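Local atomic coordinates of NTD biosynthesis operon protein NtdA (Bacillus subtilis subsp. subtilis, PDB entry 4K2M), a protein that catalyses the reversible pyridoxal phosphate-dependent transamination of 3-dehydro-glucose 6-phosphate with glutamate, making kanosamine 6-phosphate on the way to antibiotics. Residues A[274-277]-A[278-281]; A[123-126]-A[127-131]. All blocks are in the same frame, centred on the assembly; numbering follows the deposited sequence.

Contact 1 (A[274-277]-A[278-281]); sequences FSYH and GFEV. With O1G (3-deoxy-3-[(E)-({3-hydroxy-2-methyl-5-[(phosphonooxy)methyl]pyridin-4-yl}methylidene)amino]-6-O-phosphono-alpha-D-gluco pyranose), chain I.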
loop_
_atom_site.group_PDB
_atom_site.type_symbol
_atom_site.label_atom_id
_atom_site.label_comp_id
_atom_site.label_asym_id
_atom_site.label_seq_id
_atom_site.Cartn_x
_atom_site.Cartn_y
_atom_site.Cartn_z
ATOM N N PHE A 274 4.640 3.753 14.076
ATOM C CA PHE A 274 5.229 4.130 12.791
ATOM C C PHE A 274 4.378 3.701 11.586
ATOM O O PHE A 274 4.393 4.363 10.547
ATOM C CB PHE A 274 6.643 3.552 12.648
ATOM C CG PHE A 274 7.717 4.447 13.187
ATOM C CD1 PHE A 274 8.033 5.630 12.539
ATOM C CD2 PHE A 274 8.415 4.100 14.332
ATOM C CE1 PHE A 274 9.034 6.462 13.022
ATOM C CE2 PHE A 274 9.421 4.929 14.833
ATOM C CZ PHE A 274 9.732 6.104 14.175
ATOM N N SER A 275 3.638 2.605 11.734
ATOM C CA SER A 275 2.833 2.053 10.634
ATOM C C SER A 275 1.574 2.871 10.399
ATOM O O SER A 275 0.908 2.760 9.351
ATOM C CB SER A 275 2.431 0.616 10.956
ATOM O OG SER A 275 1.333 0.605 11.869
ATOM N N TYR A 276 1.205 3.670 11.393
ATOM C CA TYR A 276 -0.032 4.425 11.285
ATOM C C TYR A 276 0.073 5.839 11.859
ATOM O O TYR A 276 -0.448 6.128 12.943
ATOM C CB TYR A 276 -1.196 3.635 11.898
ATOM C CG TYR A 276 -2.558 4.123 11.473
ATOM C CD1 TYR A 276 -2.929 4.123 10.135
ATOM C CD2 TYR A 276 -3.486 4.562 12.415
ATOM C CE1 TYR A 276 -4.194 4.568 9.738
ATOM C CE2 TYR A 276 -4.745 5.004 12.037
ATOM C CZ TYR A 276 -5.090 4.997 10.693
ATOM O OH TYR A 276 -6.333 5.422 10.301
ATOM N N HIS A 277 0.777 6.691 11.113
ATOM C CA HIS A 277 0.763 8.151 11.297
ATOM C C HIS A 277 1.384 8.667 12.587
ATOM O O HIS A 277 1.325 9.868 12.879
ATOM C CB HIS A 277 -0.658 8.703 11.120
ATOM C CG HIS A 277 -1.167 8.596 9.713
ATOM N ND1 HIS A 277 -0.541 9.219 8.652
ATOM C CD2 HIS A 277 -2.225 7.930 9.189
ATOM C CE1 HIS A 277 -1.190 8.937 7.535
ATOM N NE2 HIS A 277 -2.220 8.165 7.835
ATOM N N GLY A 278 1.999 7.773 13.347
ATOM C CA GLY A 278 2.609 8.177 14.608
ATOM C C GLY A 278 1.575 8.237 15.716
ATOM O O GLY A 278 1.850 8.757 16.798
ATOM N N PHE A 279 0.384 7.708 15.453
ATOM C CA PHE A 279 -0.703 7.796 16.422
ATOM C C PHE A 279 -0.490 6.850 17.597
ATOM O O PHE A 279 0.092 5.762 17.448
ATOM C CB PHE A 279 -2.049 7.418 15.794
ATOM C CG PHE A 279 -2.547 8.382 14.734
ATOM C CD1 PHE A 279 -2.126 9.708 14.695
ATOM C CD2 PHE A 279 -3.437 7.927 13.762
ATOM C CE1 PHE A 279 -2.604 10.580 13.710
ATOM C CE2 PHE A 279 -3.928 8.791 12.771
ATOM C CZ PHE A 279 -3.515 10.112 12.743
ATOM N N GLU A 280 -0.991 7.250 18.758
ATOM C CA GLU A 280 -1.133 6.312 19.872
ATOM C C GLU A 280 -1.862 5.064 19.378
ATOM O O GLU A 280 -2.803 5.153 18.583
ATOM C CB GLU A 280 -1.925 6.966 21.004
ATOM C CG GLU A 280 -2.247 6.015 22.147
ATOM C CD GLU A 280 -2.450 6.739 23.464
ATOM O OE1 GLU A 280 -1.817 7.797 23.666
ATOM O OE2 GLU A 280 -3.244 6.250 24.294
ATOM N N VAL A 281 -1.422 3.890 19.818
ATOM C CA VAL A 281 -2.062 2.646 19.382
ATOM C C VAL A 281 -3.577 2.671 19.628
ATOM O O VAL A 281 -4.027 2.916 20.749
ATOM C CB VAL A 281 -1.433 1.433 20.073
ATOM C CG1 VAL A 281 -2.104 0.152 19.605
ATOM C CG2 VAL A 281 0.068 1.396 19.786
HETATM P P O1G I . -4.486 8.658 2.505
HETATM C C3A O1G I . -6.659 13.807 4.060
HETATM O O3 O1G I . -7.923 13.889 4.543
HETATM C C1 O1G I . -9.663 9.916 8.033
HETATM N "N1'" O1G I . -4.706 14.801 3.181
HETATM C C2 O1G I . -8.993 10.974 7.152
HETATM O O2 O1G I . -9.993 12.035 6.973
HETATM C C9A O1G I . -5.957 14.940 3.656
HETATM C C2A O1G I . -6.567 16.333 3.733
HETATM C C3 O1G I . -8.562 10.419 5.789
HETATM N "N3'" O1G I . -7.725 11.496 5.243
HETATM O O1 O1G I . -10.923 9.540 7.470
HETATM C C4 O1G I . -7.818 9.070 5.921
HETATM O O4 O1G I . -7.924 8.576 4.569
HETATM C C4A O1G I . -6.070 12.549 3.965
HETATM C C4B O1G I . -6.779 11.332 4.396
HETATM C C5 O1G I . -8.653 8.144 6.802
HETATM O O5 O1G I . -8.863 8.717 8.104
HETATM C C5A O1G I . -4.783 12.439 3.465
HETATM C C5T O1G I . -3.981 11.142 3.298
HETATM C C6 O1G I . -7.985 6.836 7.125
HETATM C C6A O1G I . -4.116 13.588 3.073
HETATM O OP1 O1G I . -3.026 8.373 2.765
HETATM O OP2 O1G I . -4.933 8.139 1.171
HETATM O OP3 O1G I . -5.351 8.178 3.691
HETATM O OP4 O1G I . -4.691 10.277 2.365
HETATM O O6 O1G I . -8.721 5.912 7.841
HETATM P "P'" O1G I . -8.463 4.341 7.601
HETATM O OP6 O1G I . -8.611 4.118 6.105
HETATM O OP7 O1G I . -7.078 4.043 8.141
HETATM O OP8 O1G I . -9.587 3.698 8.409
#
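The ring of Phe279 carries the CB of His277 on one face, and its own CD2-CE2 edge is turned toward the face of the Tyr276 ring. The three side chains form an aromatic cluster on a type I' beta turn, Tyr276 to Phe279, that follows helix 265-275. His277 CB sits almost exactly over the Phe279 centroid, 3.6 Å away, a CH-pi contact; the imidazole continues beyond it, and its plane is merely oblique to the phenyl ring. Tyr276 and Phe279 make an offset edge-to-face pair with planes at 85°, closest at Tyr276 CD2 to Phe279 CD2, 3.6 Å. His277 CD2 lies above one face of the phenol, toward its rim. At the edge of the phenol, near its plane, comes OP7 of the sugar phosphate of O1G.

The turn is closed by Phe279 N donating to Tyr276 O over 3.1 Å, nearly straight at the hydrogen, although the donor is tilted out of the carbonyl plane. His277 and Gly278, the two central residues, both combine positive phi with a small psi, as in a type I' turn.

Asn158 of the second subunit bonds to His277 O, and Phe153 of that subunit meets the imidazole edge-to-face, so the cluster lies at the dimer interface. With CG anti to its own N (chi1 -162°), Tyr276 lays its ring beside the Phe279 edge and brings its hydroxyl to the sugar phosphate. There Tyr276 OH donates to O1G OP7 over 2.7 Å.

Contact 2 (A[123-126]-A[127-131]); sequences ATSS and GTDAI. With O1G (3-deoxy-3-[(E)-({3-hydroxy-2-methyl-5-[(phosphonooxy)methyl]pyridin-4-yl}methylidene)amino]-6-O-phosphono-alpha-D-gluco pyranose), chain C.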
loop_
_atom_site.group_PDB
_atom_site.type_symbol
_atom_site.label_atom_id
_atom_site.label_comp_id
_atom_site.label_asym_id
_atom_site.label_seq_id
_atom_site.Cartn_x
_atom_site.Cartn_y
_atom_site.Cartn_z
ATOM N N ALA A 123 0.868 -6.199 10.568
ATOM C CA ALA A 123 0.716 -6.379 9.127
ATOM C C ALA A 123 0.854 -5.019 8.437
ATOM O O ALA A 123 0.242 -4.032 8.857
ATOM C CB ALA A 123 -0.627 -7.026 8.796
ATOM N N THR A 124 1.662 -4.970 7.383
ATOM C CA THR A 124 2.006 -3.706 6.739
ATOM C C THR A 124 1.587 -3.707 5.282
ATOM O O THR A 124 1.133 -4.723 4.748
ATOM C CB THR A 124 3.525 -3.465 6.789
ATOM O OG1 THR A 124 4.190 -4.536 6.118
ATOM C CG2 THR A 124 4.038 -3.402 8.220
ATOM N N SER A 125 1.770 -2.556 4.630
ATOM C CA SER A 125 1.336 -2.372 3.255
ATOM C C SER A 125 2.306 -2.963 2.239
ATOM O O SER A 125 1.986 -3.018 1.058
ATOM C CB SER A 125 1.135 -0.878 2.952
ATOM O OG SER A 125 2.284 -0.144 3.306
ATOM N N SER A 126 3.496 -3.373 2.686
ATOM C CA SER A 126 4.445 -4.097 1.829
ATOM C C SER A 126 5.604 -4.604 2.657
ATOM O O SER A 126 5.783 -4.182 3.793
ATOM C CB SER A 126 4.996 -3.206 0.713
ATOM O OG SER A 126 5.856 -2.196 1.243
ATOM N N GLY A 127 6.413 -5.475 2.064
ATOM C CA GLY A 127 7.634 -5.946 2.694
ATOM C C GLY A 127 8.627 -4.811 2.860
ATOM O O GLY A 127 9.292 -4.699 3.895
ATOM N N THR A 128 8.716 -3.945 1.851
ATOM C CA THR A 128 9.604 -2.788 1.927
ATOM C C THR A 128 9.262 -1.922 3.135
ATOM O O THR A 128 10.158 -1.485 3.893
ATOM C CB THR A 128 9.505 -1.927 0.640
ATOM O OG1 THR A 128 9.872 -2.731 -0.489
ATOM C CG2 THR A 128 10.450 -0.732 0.726
ATOM N N ASP A 129 7.966 -1.683 3.325
ATOM C CA ASP A 129 7.507 -0.878 4.448
ATOM C C ASP A 129 7.805 -1.572 5.777
ATOM O O ASP A 129 8.146 -0.910 6.757
ATOM C CB ASP A 129 6.005 -0.587 4.333
ATOM C CG ASP A 129 5.673 0.342 3.165
ATOM O OD1 ASP A 129 6.099 1.512 3.207
ATOM O OD2 ASP A 129 4.989 -0.105 2.209
ATOM N N ALA A 130 7.675 -2.892 5.805
ATOM C CA ALA A 130 7.999 -3.648 7.004
ATOM C C ALA A 130 9.461 -3.412 7.425
ATOM O O ALA A 130 9.760 -3.201 8.607
ATOM C CB ALA A 130 7.739 -5.142 6.776
ATOM N N ILE A 131 10.383 -3.445 6.467
ATOM C CA ILE A 131 11.786 -3.224 6.810
ATOM C C ILE A 131 12.002 -1.788 7.276
ATOM O O ILE A 131 12.686 -1.539 8.274
ATOM C CB ILE A 131 12.705 -3.553 5.620
ATOM C CG1 ILE A 131 12.516 -5.018 5.215
ATOM C CG2 ILE A 131 14.182 -3.245 5.996
ATOM C CD1 ILE A 131 13.085 -5.347 3.830
HETATM P P O1G C . 7.658 -6.031 -1.166
HETATM C C3A O1G C . 12.467 -9.248 -1.697
HETATM O O3 O1G C . 12.549 -10.186 -2.670
HETATM C C1 O1G C . 10.442 -9.084 -7.730
HETATM N "N1'" O1G C . 13.244 -8.248 0.302
HETATM C C2 O1G C . 11.057 -9.205 -6.333
HETATM O O2 O1G C . 11.658 -10.544 -6.338
HETATM C C9A O1G C . 13.379 -9.199 -0.637
HETATM C C2A O1G C . 14.520 -10.190 -0.487
HETATM C C3 O1G C . 10.035 -9.049 -5.193
HETATM N "N3'" O1G C . 10.858 -8.925 -3.977
HETATM O O1 O1G C . 9.626 -10.220 -8.054
HETATM C C4 O1G C . 9.094 -7.849 -5.415
HETATM O O4 O1G C . 7.992 -8.183 -4.548
HETATM C C4A O1G C . 11.439 -8.326 -1.781
HETATM C C4B O1G C . 10.479 -8.338 -2.904
HETATM C C5 O1G C . 8.543 -7.932 -6.839
HETATM O O5 O1G C . 9.599 -7.927 -7.807
HETATM C C5A O1G C . 11.326 -7.347 -0.797
HETATM C C5T O1G C . 10.261 -6.240 -0.728
HETATM C C6 O1G C . 7.767 -6.717 -7.262
HETATM C C6A O1G C . 12.253 -7.331 0.233
HETATM O OP1 O1G C . 7.884 -4.595 -0.745
HETATM O OP2 O1G C . 6.509 -6.673 -0.462
HETATM O OP3 O1G C . 7.675 -6.189 -2.704
HETATM O OP4 O1G C . 8.956 -6.847 -0.585
HETATM O O6 O1G C . 7.050 -6.853 -8.430
HETATM P "P'" O1G C . 5.646 -6.093 -8.625
HETATM O OP6 O1G C . 4.727 -6.657 -7.563
HETATM O OP7 O1G C . 5.880 -4.604 -8.500
HETATM O OP8 O1G C . 5.254 -6.514 -10.044
#
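Ser126 OG is gripped twice by Asp129: it donates to Asp129 OD2 in a very short bond of 2.5 Å and accepts from Asp129 N at 3.0 Å. The second of these is the capping bond of an N-cap, with Ser126 placed just before helix 127-137, at the turn from strand 120-124 into the helix. Chi1 of 69° sets OG between the N and the carbonyl carbon of Ser126, where both Asp129 groups meet it. Ser125 OG also comes within 2.9 Å of Asp129 OD2.

Ser126 O is shared as well. Ala130 N reaches it in the first helical bond, 3.0 Å, and Thr124 OG1 from the opposite face of the carbonyl plane, 2.8 Å. The strand end and the first helical turn are thus tied to a single oxygen.

The capped end is the phosphate cup of this aspartate aminotransferase fold. Gly127 N and Thr128 N each donate to the cofactor phosphate of O1G, to OP2 and OP1 respectively, and the helix dipole would probably favour the anion there. Gly127 has no side chain, and its backbone packs directly against the phosphate. Gln227 and Ser244 are further partners of O1G.

Packing is slight by comparison: Ala130 CB lies against Thr124 OG1, and Ala130 backs onto Thr242 of strand 240-244. On the ligand side, Thr128 OG1 gives OP1 its second bond from this residue, 2.7 Å.

How the contacts relate
Contact 1 and contact 2 lie 14 Å apart between centres and about 5 Å at their nearest atoms, without touching, and they serve different active sites. The 127-131 segment holds the cofactor phosphate of one O1G, while Tyr276 of 274-277 reaches the sugar phosphate of the other, whose cofactor end belongs to the second subunit. Dimer symmetry joins them: Thr128 packs on His277 of the second subunit, and Tyr276 of that subunit bonds to the O1G held by Gly127 and Thr128. Within the chain, Phe274 and Ser275 rest on Ile133 of helix 127-137, and Ser295 makes backbone hydrogen bonds to both Ser125 and Ser275.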